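Local coordinates for uncharacterized protein (Desulfotomaculum acetoxidans, PDB 3U4Y) that is of unknown function but folds as a seven-bladed beta-propeller of the lactonase family, at residues D28-L33 with G308-I313; N140-I145 with L203-P208. All coordinates share one frame; numbering follows the deposited sequence.

Interaction 1 of 2, residues D28-L33 with G308-I313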
loop_
_atom_site.group_PDB
_atom_site.type_symbol
_atom_site.label_atom_id
_atom_site.label_comp_id
_atom_site.label_asym_id
_atom_site.label_seq_id
_atom_site.Cartn_x
_atom_site.Cartn_y
_atom_site.Cartn_z
ATOM N N ASP A 28 -17.820 10.279 2.753
ATOM C CA ASP A 28 -18.657 11.474 2.949
ATOM C C ASP A 28 -19.174 11.633 4.367
ATOM O O ASP A 28 -18.826 12.583 5.072
ATOM C CB ASP A 28 -19.895 11.415 2.046
ATOM C CG ASP A 28 -19.556 11.404 0.570
ATOM O OD1 ASP A 28 -18.812 12.308 0.114
ATOM O OD2 ASP A 28 -20.042 10.479 -0.125
ATOM N N THR A 29 -20.058 10.711 4.744
ATOM C CA THR A 29 -20.713 10.711 6.046
ATOM C C THR A 29 -19.778 10.258 7.148
ATOM O O THR A 29 -19.908 10.681 8.301
ATOM C CB THR A 29 -21.886 9.732 6.055
ATOM O OG1 THR A 29 -21.614 8.665 5.140
ATOM C CG2 THR A 29 -23.170 10.427 5.645
ATOM N N LEU A 30 -18.857 9.369 6.788
ATOM C CA LEU A 30 -17.922 8.796 7.744
ATOM C C LEU A 30 -18.613 7.804 8.668
ATOM O O LEU A 30 -18.511 7.906 9.895
ATOM C CB LEU A 30 -17.234 9.893 8.552
ATOM C CG LEU A 30 -16.336 10.743 7.667
ATOM C CD1 LEU A 30 -15.449 11.677 8.489
ATOM C CD2 LEU A 30 -15.511 9.806 6.826
ATOM N N GLU A 31 -19.320 6.853 8.067
ATOM C CA GLU A 31 -19.971 5.794 8.813
ATOM C C GLU A 31 -19.754 4.494 8.064
ATOM O O GLU A 31 -19.381 4.506 6.885
ATOM C CB GLU A 31 -21.460 6.085 8.947
ATOM C CG GLU A 31 -21.773 7.373 9.693
ATOM C CD GLU A 31 -23.172 7.895 9.399
ATOM O OE1 GLU A 31 -23.957 7.154 8.768
ATOM O OE2 GLU A 31 -23.481 9.045 9.786
ATOM N N ILE A 32 -19.969 3.372 8.741
ATOM C CA ILE A 32 -19.796 2.071 8.095
ATOM C C ILE A 32 -20.799 1.879 6.952
ATOM O O ILE A 32 -21.818 2.560 6.883
ATOM C CB ILE A 32 -19.914 0.881 9.092
ATOM C CG1 ILE A 32 -18.955 1.043 10.269
ATOM C CG2 ILE A 32 -19.669 -0.437 8.392
ATOM C CD1 ILE A 32 -19.392 2.139 11.202
ATOM N N LEU A 33 -20.498 0.941 6.063
ATOM C CA LEU A 33 -21.348 0.628 4.926
ATOM C C LEU A 33 -21.771 -0.830 4.951
ATOM O O LEU A 33 -22.952 -1.150 4.826
ATOM C CB LEU A 33 -20.569 0.850 3.639
ATOM C CG LEU A 33 -21.076 1.921 2.705
ATOM C CD1 LEU A 33 -21.323 3.177 3.510
ATOM C CD2 LEU A 33 -20.029 2.136 1.645
ATOM N N GLY A 308 -12.939 14.106 12.035
ATOM C CA GLY A 308 -13.735 13.161 12.800
ATOM C C GLY A 308 -13.385 11.728 12.453
ATOM O O GLY A 308 -12.774 11.488 11.413
ATOM N N TYR A 309 -13.770 10.777 13.309
ATOM C CA TYR A 309 -13.476 9.354 13.082
ATOM C C TYR A 309 -14.715 8.599 12.586
ATOM O O TYR A 309 -15.819 9.149 12.610
ATOM C CB TYR A 309 -12.885 8.706 14.347
ATOM C CG TYR A 309 -13.846 8.531 15.516
ATOM C CD1 TYR A 309 -14.139 7.263 16.019
ATOM C CD2 TYR A 309 -14.452 9.629 16.130
ATOM C CE1 TYR A 309 -15.016 7.092 17.095
ATOM C CE2 TYR A 309 -15.332 9.468 17.215
ATOM C CZ TYR A 309 -15.611 8.195 17.687
ATOM O OH TYR A 309 -16.478 8.018 18.751
ATOM N N VAL A 310 -14.541 7.363 12.117
ATOM C CA VAL A 310 -15.693 6.547 11.728
ATOM C C VAL A 310 -16.157 5.691 12.895
ATOM O O VAL A 310 -15.351 5.161 13.663
ATOM C CB VAL A 310 -15.438 5.627 10.510
ATOM C CG1 VAL A 310 -15.202 6.429 9.257
ATOM C CG2 VAL A 310 -14.280 4.728 10.781
ATOM N N ALA A 311 -17.470 5.569 13.015
ATOM C CA ALA A 311 -18.098 4.865 14.117
ATOM C C ALA A 311 -17.753 3.386 14.181
ATOM O O ALA A 311 -17.908 2.649 13.212
ATOM C CB ALA A 311 -19.583 5.012 13.988
ATOM N N GLY A 312 -17.300 2.942 15.338
ATOM C CA GLY A 312 -17.123 1.520 15.573
ATOM C C GLY A 312 -16.334 0.700 14.564
ATOM O O GLY A 312 -16.723 -0.423 14.247
ATOM N N ILE A 313 -15.224 1.238 14.061
ATOM C CA ILE A 313 -14.259 0.431 13.313
ATOM C C ILE A 313 -12.980 0.367 14.123
ATOM O O ILE A 313 -12.419 1.402 14.475
ATOM C CB ILE A 313 -13.891 1.026 11.936
ATOM C CG1 ILE A 313 -15.074 1.010 10.968
ATOM C CG2 ILE A 313 -12.759 0.241 11.316
ATOM C CD1 ILE A 313 -14.686 1.408 9.557
#
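Leu30 and Ile32 lie against Val310 and Ile313 at the seam where the first and last blades of the seven-bladed beta-propeller meet. The contact is apolar, and no hydrogen bond crosses it. The side chains of Leu30 and Val310 are roughly perpendicular: CB of Leu30 lies 4.1 Å from CG1 of Val310, and the same methyl also sits 3.7 Å from the carbonyl O of Leu30. With CG of Leu30 anti to its own carbonyl carbon (chi1 -66°), the branch extends past Val310, bringing CD1 within 4.0 Å of the carbonyl O of Gly308. Val310 and Ile313 are the two ends of a type II beta turn, which sets their spacing; Gly312, the third residue of the turn, has the positive phi (51°) that favours glycine. Backbone bonds from Gly308 to Val299 and from Val310 to Leu297 tie this side to strand 296-301, whereas Leu33 pairs with Phe24 in the first blade. Ser26 OG binds Thr29 OG1 in the loop leading to Leu30. The two isoleucine side chains run antiparallel alongside each other, CG1 of Ile32 approaching CG1 of Ile313 to 3.9 Å.

Interaction 2 of 2, residues N140-I145 with L203-P208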
loop_
_atom_site.group_PDB
_atom_site.type_symbol
_atom_site.label_atom_id
_atom_site.label_comp_id
_atom_site.label_asym_id
_atom_site.label_seq_id
_atom_site.Cartn_x
_atom_site.Cartn_y
_atom_site.Cartn_z
ATOM N N ASN A 140 4.847 -0.774 -17.879
ATOM C CA ASN A 140 6.105 -1.416 -18.221
ATOM C C ASN A 140 6.310 -2.626 -17.343
ATOM O O ASN A 140 7.218 -3.419 -17.584
ATOM C CB ASN A 140 7.285 -0.460 -18.077
ATOM C CG ASN A 140 7.521 -0.044 -16.646
ATOM O OD1 ASN A 140 6.867 -0.542 -15.732
ATOM N ND2 ASN A 140 8.465 0.867 -16.439
ATOM N N GLY A 141 5.469 -2.752 -16.315
ATOM C CA GLY A 141 5.430 -3.952 -15.488
ATOM C C GLY A 141 6.589 -4.178 -14.526
ATOM O O GLY A 141 6.899 -5.308 -14.147
ATOM N N LEU A 142 7.232 -3.090 -14.129
ATOM C CA LEU A 142 8.293 -3.146 -13.151
ATOM C C LEU A 142 7.737 -3.256 -11.739
ATOM O O LEU A 142 6.761 -2.588 -11.389
ATOM C CB LEU A 142 9.133 -1.892 -13.248
ATOM C CG LEU A 142 10.011 -1.653 -12.026
ATOM C CD1 LEU A 142 11.186 -2.633 -12.052
ATOM C CD2 LEU A 142 10.452 -0.196 -11.993
ATOM N N ILE A 143 8.393 -4.089 -10.937
ATOM C CA ILE A 143 8.044 -4.316 -9.546
ATOM C C ILE A 143 9.263 -4.133 -8.645
ATOM O O ILE A 143 10.357 -4.611 -8.932
ATOM C CB ILE A 143 7.594 -5.756 -9.335
ATOM C CG1 ILE A 143 6.311 -6.039 -10.101
ATOM C CG2 ILE A 143 7.408 -6.038 -7.854
ATOM C CD1 ILE A 143 6.072 -7.513 -10.308
ATOM N N LEU A 144 9.054 -3.463 -7.531
ATOM C CA LEU A 144 10.122 -3.212 -6.601
ATOM C C LEU A 144 9.624 -3.548 -5.229
ATOM O O LEU A 144 8.471 -3.277 -4.905
ATOM C CB LEU A 144 10.490 -1.729 -6.613
ATOM C CG LEU A 144 11.660 -1.133 -7.395
ATOM C CD1 LEU A 144 11.921 -1.834 -8.714
ATOM C CD2 LEU A 144 11.337 0.329 -7.600
ATOM N N ILE A 145 10.513 -4.104 -4.411
ATOM C CA ILE A 145 10.194 -4.475 -3.042
ATOM C C ILE A 145 11.328 -4.010 -2.168
ATOM O O ILE A 145 12.444 -3.863 -2.642
ATOM C CB ILE A 145 10.096 -6.001 -2.894
ATOM C CG1 ILE A 145 11.425 -6.636 -3.303
ATOM C CG2 ILE A 145 8.938 -6.556 -3.713
ATOM C CD1 ILE A 145 11.643 -8.013 -2.783
ATOM N N LEU A 203 14.070 7.301 -6.126
ATOM C CA LEU A 203 14.739 6.531 -7.161
ATOM C C LEU A 203 14.264 6.921 -8.535
ATOM O O LEU A 203 13.080 7.201 -8.719
ATOM C CB LEU A 203 14.481 5.047 -6.970
ATOM C CG LEU A 203 15.382 4.236 -6.067
ATOM C CD1 LEU A 203 15.683 5.029 -4.838
ATOM C CD2 LEU A 203 14.608 3.012 -5.725
ATOM N N GLU A 204 15.202 6.922 -9.486
ATOM C CA GLU A 204 14.927 7.201 -10.885
ATOM C C GLU A 204 14.519 5.898 -11.541
ATOM O O GLU A 204 15.316 4.965 -11.652
ATOM C CB GLU A 204 16.165 7.769 -11.582
ATOM C CG GLU A 204 16.257 9.303 -11.622
ATOM C CD GLU A 204 15.785 9.912 -12.954
ATOM O OE1 GLU A 204 15.294 9.150 -13.826
ATOM O OE2 GLU A 204 15.908 11.155 -13.126
ATOM N N THR A 205 13.266 5.846 -11.976
ATOM C CA THR A 205 12.667 4.605 -12.439
ATOM C C THR A 205 12.124 4.743 -13.847
ATOM O O THR A 205 11.600 3.787 -14.407
ATOM C CB THR A 205 11.535 4.166 -11.506
ATOM O OG1 THR A 205 10.730 5.300 -11.159
ATOM C CG2 THR A 205 12.101 3.592 -10.236
ATOM N N GLN A 206 12.248 5.935 -14.420
ATOM C CA GLN A 206 11.847 6.127 -15.802
ATOM C C GLN A 206 12.505 5.094 -16.709
ATOM O O GLN A 206 11.869 4.569 -17.608
ATOM C CB GLN A 206 12.196 7.522 -16.293
ATOM C CG GLN A 206 11.619 7.801 -17.679
ATOM C CD GLN A 206 12.067 9.127 -18.244
ATOM O OE1 GLN A 206 13.064 9.694 -17.801
ATOM N NE2 GLN A 206 11.336 9.631 -19.226
ATOM N N ASN A 207 13.787 4.815 -16.497
ATOM C CA ASN A 207 14.412 3.709 -17.205
ATOM C C ASN A 207 14.668 2.597 -16.226
ATOM O O ASN A 207 15.559 2.713 -15.381
ATOM C CB ASN A 207 15.717 4.111 -17.876
ATOM C CG ASN A 207 16.233 3.032 -18.804
ATOM O OD1 ASN A 207 15.956 1.858 -18.606
ATOM N ND2 ASN A 207 16.967 3.426 -19.834
ATOM N N PRO A 208 13.870 1.522 -16.321
ATOM C CA PRO A 208 13.917 0.385 -15.397
ATOM C C PRO A 208 15.126 -0.508 -15.624
ATOM O O PRO A 208 15.458 -1.285 -14.734
ATOM C CB PRO A 208 12.608 -0.357 -15.688
ATOM C CG PRO A 208 12.291 -0.009 -17.072
ATOM C CD PRO A 208 12.762 1.396 -17.282
#
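Asn140 turns its CG between its backbone N and carbonyl carbon (chi1 66°), which sends the amide toward Pro208, whose ring reaches out to meet it. ND2 stands 4.0 Å from CG of the proline ring, a van der Waals contact. At the other end of the amide, OD1 accepts the backbone N-H of Leu142 at 3.0 Å, in a nearly straight bond (163°) whose donor lies above the carbonyl plane; this is an Asx turn. OD1 also bonds to Ser136 OG, so two partners fix the rotation of the amide. Replacing Asn140 with an alanine would probably leave Ser136 OG and the Leu142 N-H without this acceptor and open a gap beside the proline ring. Farther along the strand, Leu142 places CD2 4.3 Å from CB of Pro208, while CD2 of Leu144 comes to 4.3 Å from CG2 of Thr205. That methyl faces the leucines, and OG1 of Thr205 bonds to Gly187 O within its own blade. Phe183 of strand 178-183 also touches Leu142, Leu144 and Thr205. Leucines from a strand of one blade packing on loop and strand residues of the next are characteristic of the interface between blades of a beta-propeller.

How the interactions relate
The two contacts lie on opposite sides of the chain's centre, with their own centres 36 Å apart and nearest atoms about 27 Å apart. They share no sheet. Both join neighbouring blades. Strand 319-321 pairs with strand 11-16, so the first sheet is built from both chain ends and closes the ring. Interaction 1 packs this composite sheet against the last blade, setting the loop and first residue of strand 32-37 beside the end of strand 306-309 and the turn after it. Interaction 2 falls within the 274 residues between those segments and joins blades successive in sequence: the start of strand 142-147, with the turn before it, meets the loop that follows strand 199-204.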